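Local coordinates for protein Kiaa0380 (Homo sapiens, PDB 1HTJ) that probably links heterotrimeric G protein signalling to Rho GTPases, as the RGS-like domain of the guanine nucleotide exchange factor PDZ-RhoGEF, at residues A[63-68]-A[196-201]; A[56-61]-A[93-98]. The protein carries 3 engineered substitutions. All coordinates share one frame; numbering follows the deposited sequence.

Contact 1: residues A[63-68]-A[196-201]; sequences YLCAEV and LNTYMS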
loop_
_atom_site.group_PDB
_atom_site.type_symbol
_atom_site.label_atom_id
_atom_site.label_comp_id
_atom_site.label_asym_id
_atom_site.label_seq_id
_atom_site.Cartn_x
_atom_site.Cartn_y
_atom_site.Cartn_z
ATOM N N TYR A 63 -1.430 -4.458 3.224
ATOM C CA TYR A 63 -0.946 -5.454 2.281
ATOM C C TYR A 63 0.474 -5.128 1.789
ATOM O O TYR A 63 1.348 -6.005 1.736
ATOM C CB TYR A 63 -1.902 -5.530 1.081
ATOM C CG TYR A 63 -1.495 -6.546 0.055
ATOM C CD1 TYR A 63 -2.116 -7.788 -0.001
ATOM C CD2 TYR A 63 -0.473 -6.276 -0.847
ATOM C CE1 TYR A 63 -1.726 -8.742 -0.938
ATOM C CE2 TYR A 63 -0.071 -7.223 -1.787
ATOM C CZ TYR A 63 -0.704 -8.451 -1.828
ATOM O OH TYR A 63 -0.335 -9.377 -2.773
ATOM N N LEU A 64 0.691 -3.866 1.429
ATOM C CA LEU A 64 1.981 -3.427 0.933
ATOM C C LEU A 64 3.072 -3.521 2.004
ATOM O O LEU A 64 4.248 -3.778 1.697
ATOM C CB LEU A 64 1.875 -1.989 0.409
ATOM C CG LEU A 64 1.054 -1.792 -0.879
ATOM C CD1 LEU A 64 0.947 -0.316 -1.216
ATOM C CD2 LEU A 64 1.720 -2.534 -2.025
ATOM N N CYS A 65 2.691 -3.293 3.257
ATOM C CA CYS A 65 3.661 -3.362 4.339
ATOM C C CYS A 65 3.990 -4.822 4.638
ATOM O O CYS A 65 5.148 -5.161 4.847
ATOM C CB CYS A 65 3.132 -2.639 5.581
ATOM S SG CYS A 65 3.259 -0.815 5.488
ATOM N N ALA A 66 2.969 -5.677 4.632
ATOM C CA ALA A 66 3.157 -7.109 4.875
ATOM C C ALA A 66 4.030 -7.661 3.759
ATOM O O ALA A 66 4.853 -8.545 3.975
ATOM C CB ALA A 66 1.818 -7.834 4.894
ATOM N N GLU A 67 3.844 -7.119 2.563
ATOM C CA GLU A 67 4.619 -7.519 1.401
ATOM C C GLU A 67 6.093 -7.166 1.648
ATOM O O GLU A 67 6.980 -7.990 1.416
ATOM C CB GLU A 67 4.085 -6.797 0.166
ATOM C CG GLU A 67 4.517 -7.389 -1.161
ATOM C CD GLU A 67 4.075 -8.835 -1.348
ATOM O OE1 GLU A 67 3.144 -9.295 -0.638
ATOM O OE2 GLU A 67 4.663 -9.506 -2.227
ATOM N N VAL A 68 6.359 -5.956 2.132
ATOM C CA VAL A 68 7.737 -5.555 2.419
ATOM C C VAL A 68 8.326 -6.423 3.528
ATOM O O VAL A 68 9.491 -6.824 3.461
ATOM C CB VAL A 68 7.835 -4.095 2.895
ATOM C CG1 VAL A 68 9.272 -3.776 3.284
ATOM C CG2 VAL A 68 7.344 -3.153 1.797
ATOM N N LEU A 196 3.197 4.115 3.407
ATOM C CA LEU A 196 3.479 4.469 2.024
ATOM C C LEU A 196 4.980 4.489 1.762
ATOM O O LEU A 196 5.467 3.878 0.803
ATOM C CB LEU A 196 2.895 5.851 1.702
ATOM C CG LEU A 196 3.148 6.379 0.283
ATOM C CD1 LEU A 196 2.540 5.432 -0.761
ATOM C CD2 LEU A 196 2.531 7.768 0.158
ATOM N N ASN A 197 5.715 5.197 2.612
ATOM C CA ASN A 197 7.154 5.291 2.426
ATOM C C ASN A 197 7.870 3.955 2.639
ATOM O O ASN A 197 8.886 3.695 2.020
ATOM C CB ASN A 197 7.728 6.371 3.344
ATOM C CG ASN A 197 7.296 7.759 2.925
ATOM O OD1 ASN A 197 7.304 8.082 1.737
ATOM N ND2 ASN A 197 6.916 8.592 3.896
ATOM N N THR A 198 7.329 3.105 3.504
ATOM C CA THR A 198 7.931 1.805 3.740
ATOM C C THR A 198 7.975 1.010 2.442
ATOM O O THR A 198 8.975 0.370 2.120
ATOM C CB THR A 198 7.124 1.018 4.766
ATOM O OG1 THR A 198 7.278 1.631 6.045
ATOM C CG2 THR A 198 7.575 -0.424 4.821
ATOM N N TYR A 199 6.876 1.052 1.697
ATOM C CA TYR A 199 6.798 0.327 0.444
ATOM C C TYR A 199 7.597 0.990 -0.654
ATOM O O TYR A 199 8.405 0.347 -1.321
ATOM C CB TYR A 199 5.362 0.214 -0.054
ATOM C CG TYR A 199 5.279 -0.771 -1.194
ATOM C CD1 TYR A 199 5.340 -2.145 -0.946
ATOM C CD2 TYR A 199 5.215 -0.337 -2.520
ATOM C CE1 TYR A 199 5.339 -3.065 -1.983
ATOM C CE2 TYR A 199 5.215 -1.250 -3.575
ATOM C CZ TYR A 199 5.274 -2.613 -3.297
ATOM O OH TYR A 199 5.238 -3.541 -4.318
HETATM N N MSE A 200 7.339 2.277 -0.855
HETATM C CA MSE A 200 8.015 3.020 -1.903
HETATM C C MSE A 200 9.519 2.960 -1.740
HETATM O O MSE A 200 10.253 2.686 -2.692
HETATM C CB MSE A 200 7.537 4.474 -1.920
HETATM C CG MSE A 200 6.157 4.650 -2.543
HETATM SE SE MSE A 200 6.035 3.874 -4.331
HETATM C CE MSE A 200 4.113 3.817 -4.571
ATOM N N SER A 201 9.977 3.225 -0.526
ATOM C CA SER A 201 11.396 3.195 -0.233
ATOM C C SER A 201 11.925 1.822 -0.626
ATOM O O SER A 201 12.916 1.710 -1.340
ATOM C CB SER A 201 11.616 3.449 1.251
ATOM O OG SER A 201 12.963 3.247 1.591
#

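Contact 2: residues A[56-61]-A[93-98]; sequences DPSPLL and APLRVK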
loop_
_atom_site.group_PDB
_atom_site.type_symbol
_atom_site.label_atom_id
_atom_site.label_comp_id
_atom_site.label_asym_id
_atom_site.label_seq_id
_atom_site.Cartn_x
_atom_site.Cartn_y
_atom_site.Cartn_z
ATOM N N ASP A 56 -10.809 3.826 2.031
ATOM C CA ASP A 56 -10.115 3.413 3.236
ATOM C C ASP A 56 -8.752 2.860 2.791
ATOM O O ASP A 56 -8.677 1.822 2.135
ATOM C CB ASP A 56 -10.909 2.332 3.969
ATOM C CG ASP A 56 -10.212 1.869 5.231
ATOM O OD1 ASP A 56 -9.110 2.387 5.525
ATOM O OD2 ASP A 56 -10.756 0.994 5.929
ATOM N N PRO A 57 -7.656 3.555 3.145
ATOM C CA PRO A 57 -6.292 3.140 2.774
ATOM C C PRO A 57 -5.729 1.960 3.565
ATOM O O PRO A 57 -4.650 1.458 3.249
ATOM C CB PRO A 57 -5.480 4.399 3.030
ATOM C CG PRO A 57 -6.113 4.889 4.335
ATOM C CD PRO A 57 -7.622 4.738 4.031
ATOM N N SER A 58 -6.449 1.518 4.586
ATOM C CA SER A 58 -5.959 0.448 5.438
ATOM C C SER A 58 -5.595 -0.893 4.769
ATOM O O SER A 58 -4.447 -1.313 4.823
ATOM C CB SER A 58 -6.963 0.210 6.574
ATOM O OG SER A 58 -7.284 1.441 7.215
ATOM N N PRO A 59 -6.563 -1.570 4.128
ATOM C CA PRO A 59 -6.239 -2.857 3.500
ATOM C C PRO A 59 -5.056 -2.891 2.554
ATOM O O PRO A 59 -4.226 -3.807 2.646
ATOM C CB PRO A 59 -7.550 -3.269 2.814
ATOM C CG PRO A 59 -8.266 -1.980 2.601
ATOM C CD PRO A 59 -7.966 -1.200 3.868
ATOM N N LEU A 60 -4.969 -1.914 1.650
ATOM C CA LEU A 60 -3.865 -1.900 0.706
ATOM C C LEU A 60 -2.547 -1.507 1.336
ATOM O O LEU A 60 -1.509 -2.091 1.006
ATOM C CB LEU A 60 -4.162 -0.966 -0.467
ATOM C CG LEU A 60 -3.043 -0.847 -1.500
ATOM C CD1 LEU A 60 -2.668 -2.239 -2.010
ATOM C CD2 LEU A 60 -3.501 0.047 -2.655
ATOM N N LEU A 61 -2.564 -0.509 2.219
ATOM C CA LEU A 61 -1.320 -0.099 2.851
ATOM C C LEU A 61 -0.824 -1.238 3.722
ATOM O O LEU A 61 0.381 -1.491 3.812
ATOM C CB LEU A 61 -1.501 1.182 3.686
ATOM C CG LEU A 61 -1.612 2.495 2.890
ATOM C CD1 LEU A 61 -1.694 3.682 3.855
ATOM C CD2 LEU A 61 -0.386 2.641 1.962
ATOM N N ALA A 93 -5.816 0.383 16.348
ATOM C CA ALA A 93 -4.935 0.768 15.268
ATOM C C ALA A 93 -5.621 1.835 14.415
ATOM O O ALA A 93 -6.813 1.745 14.135
ATOM C CB ALA A 93 -4.597 -0.442 14.428
ATOM N N PRO A 94 -4.875 2.873 14.008
ATOM C CA PRO A 94 -5.458 3.943 13.180
ATOM C C PRO A 94 -5.901 3.489 11.781
ATOM O O PRO A 94 -6.893 3.982 11.251
ATOM C CB PRO A 94 -4.348 4.993 13.137
ATOM C CG PRO A 94 -3.097 4.172 13.294
ATOM C CD PRO A 94 -3.476 3.173 14.361
ATOM N N LEU A 95 -5.156 2.562 11.185
ATOM C CA LEU A 95 -5.489 2.037 9.858
ATOM C C LEU A 95 -5.851 0.565 10.022
ATOM O O LEU A 95 -5.316 -0.327 9.347
ATOM C CB LEU A 95 -4.295 2.181 8.917
ATOM C CG LEU A 95 -3.751 3.599 8.753
ATOM C CD1 LEU A 95 -2.620 3.576 7.715
ATOM C CD2 LEU A 95 -4.879 4.552 8.330
ATOM N N ARG A 96 -6.780 0.341 10.938
ATOM C CA ARG A 96 -7.248 -0.980 11.292
ATOM C C ARG A 96 -7.746 -1.854 10.162
ATOM O O ARG A 96 -8.549 -1.446 9.330
ATOM C CB ARG A 96 -8.351 -0.871 12.336
ATOM C CG ARG A 96 -8.801 -2.210 12.904
ATOM C CD ARG A 96 -7.748 -2.769 13.843
ATOM N NE ARG A 96 -8.113 -4.080 14.369
ATOM C CZ ARG A 96 -9.257 -4.345 14.994
ATOM N NH1 ARG A 96 -10.164 -3.385 15.178
ATOM N NH2 ARG A 96 -9.496 -5.580 15.434
ATOM N N VAL A 97 -7.243 -3.075 10.150
ATOM C CA VAL A 97 -7.656 -4.070 9.190
ATOM C C VAL A 97 -8.201 -5.182 10.078
ATOM O O VAL A 97 -7.500 -5.705 10.942
ATOM C CB VAL A 97 -6.475 -4.597 8.359
ATOM C CG1 VAL A 97 -6.914 -5.800 7.553
ATOM C CG2 VAL A 97 -5.965 -3.507 7.433
ATOM N N LYS A 98 -9.465 -5.521 9.895
ATOM C CA LYS A 98 -10.042 -6.559 10.717
ATOM C C LYS A 98 -9.719 -7.942 10.143
ATOM O O LYS A 98 -9.817 -8.165 8.935
ATOM C CB LYS A 98 -11.556 -6.355 10.828
ATOM C CG LYS A 98 -12.182 -7.248 11.881
ATOM C CD LYS A 98 -13.673 -7.455 11.659
ATOM C CE LYS A 98 -14.118 -8.766 12.312
ATOM N NZ LYS A 98 -13.420 -9.964 11.719
HETATM O O HOH W 1 -9.874 0.907 8.824
#

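Contact 1: residues A[63-68]-A[196-201]
With CG trans to its backbone N (chi1 -169°), Tyr199 reaches from helix 196-201 toward helix 63-68, where Leu64, its CG beside the backbone N (chi1 -69°), lays a methyl group over the phenol ring. Leu64 CD2 stands 3.7 Å from the centroid of the Tyr199 ring and nearly on the ring normal, a CH-pi contact over one face, the two side chains meeting at about a right angle. The same ring is flanked by Val68, whose CG2 comes obliquely to within 3.5 Å of Tyr199 CD1, while Glu67 CG lies more loosely at the ring edge. Leu64 and Val68, one turn apart, thus meet the ring over a face and obliquely. The other methyl of Val68, CG1, meets Thr198 CG2 at 4.1 Å, and Cys65 SG lies near Thr198 CB. Polar ends are satisfied away from this apolar seam: Tyr199 OH bonds to Lys38 O, Thr198 OG1 to Phe194 O, while Glu67 OE2 forms a salt bridge with Lys38 and OE1 a hydrogen bond with Gln125. The axes of segments 63-68 and 196-201 approach to 8.9 Å at 47°, a buried helix-helix packing that joins helix 58-69 to helix 186-202 within the all-helical RGS-like domain.

Contact 2: residues A[56-61]-A[93-98]
Ser58 and Leu95 bring the two backbones to a CA-CA separation of 4.7 Å, where the first turn of helix 58-69 meets an irregular segment, and from there the chains diverge to 6.0 Å between the CA atoms of Pro59 and Val97. Residues 93-98 form neither helix nor strand, but Leu95 and Val97 make backbone hydrogen bonds to Ile87 and Phe88, which tie the segment to helix 76-89. The small Ser58 side chain is consistent with this close approach: its CB sits against the carbonyl oxygens of Leu95 and Arg96, and its OG lies 3.3 Å from Leu95 CA. Placed beside the backbone N (chi1 -51°), Ser58 OG also turns back and donates to Asp56 OD1 at 2.7 Å, on the syn side of the carboxylate. Ser58 N reaches the same OD1 from well above the carboxylate plane in a nearly straight bond (165°). This is a capping interaction at the start of a helix, in which two donors from one residue grip a single carboxylate oxygen. A water extends it across the interface, within hydrogen-bonding distance of Asp56 OD2, Ser58 OG and Arg96 O, the last at 2.7 Å; with two protons it can donate to only two of the three at a time. Without the hydroxyl, as with an alanine here, Asp56 OD1 would probably keep the backbone N-H as its remaining partner from this residue, and the bridging water would lose one partner. Around this polar centre the packing is apolar. Leu95 CD1 meets Leu61 CD1 at 4.0 Å, Leu95 CD2 touches Pro57 CG, and Met192 of helix 186-202 packs on both Leu95 and Pro57. Beyond Ser58, Val97 CG2 rests on the Ser58 carbonyl group, 3.7 Å from Ser58 O.

Overall arrangement
Both contacts are buried and draw on helix 58-69, contact 2 at its first turn and contact 1 further along, their centres 13 Å apart. They meet where Leu61 packs against the backbone of Leu196. Contact 1 lies nearer the middle of the chain, about 6 Å from its centre against 10 Å, and joins two helices through an aromatic ring and aliphatic groups. Contact 2 instead sets a helix start against the loop between helices 76-89 and 101-112, and its chemistry includes a carboxylate, a hydroxyl and a bridging water beside leucine and proline. Helix 186-202 serves both, as a full partner in contact 1 and through Met192 and Ala195 in contact 2.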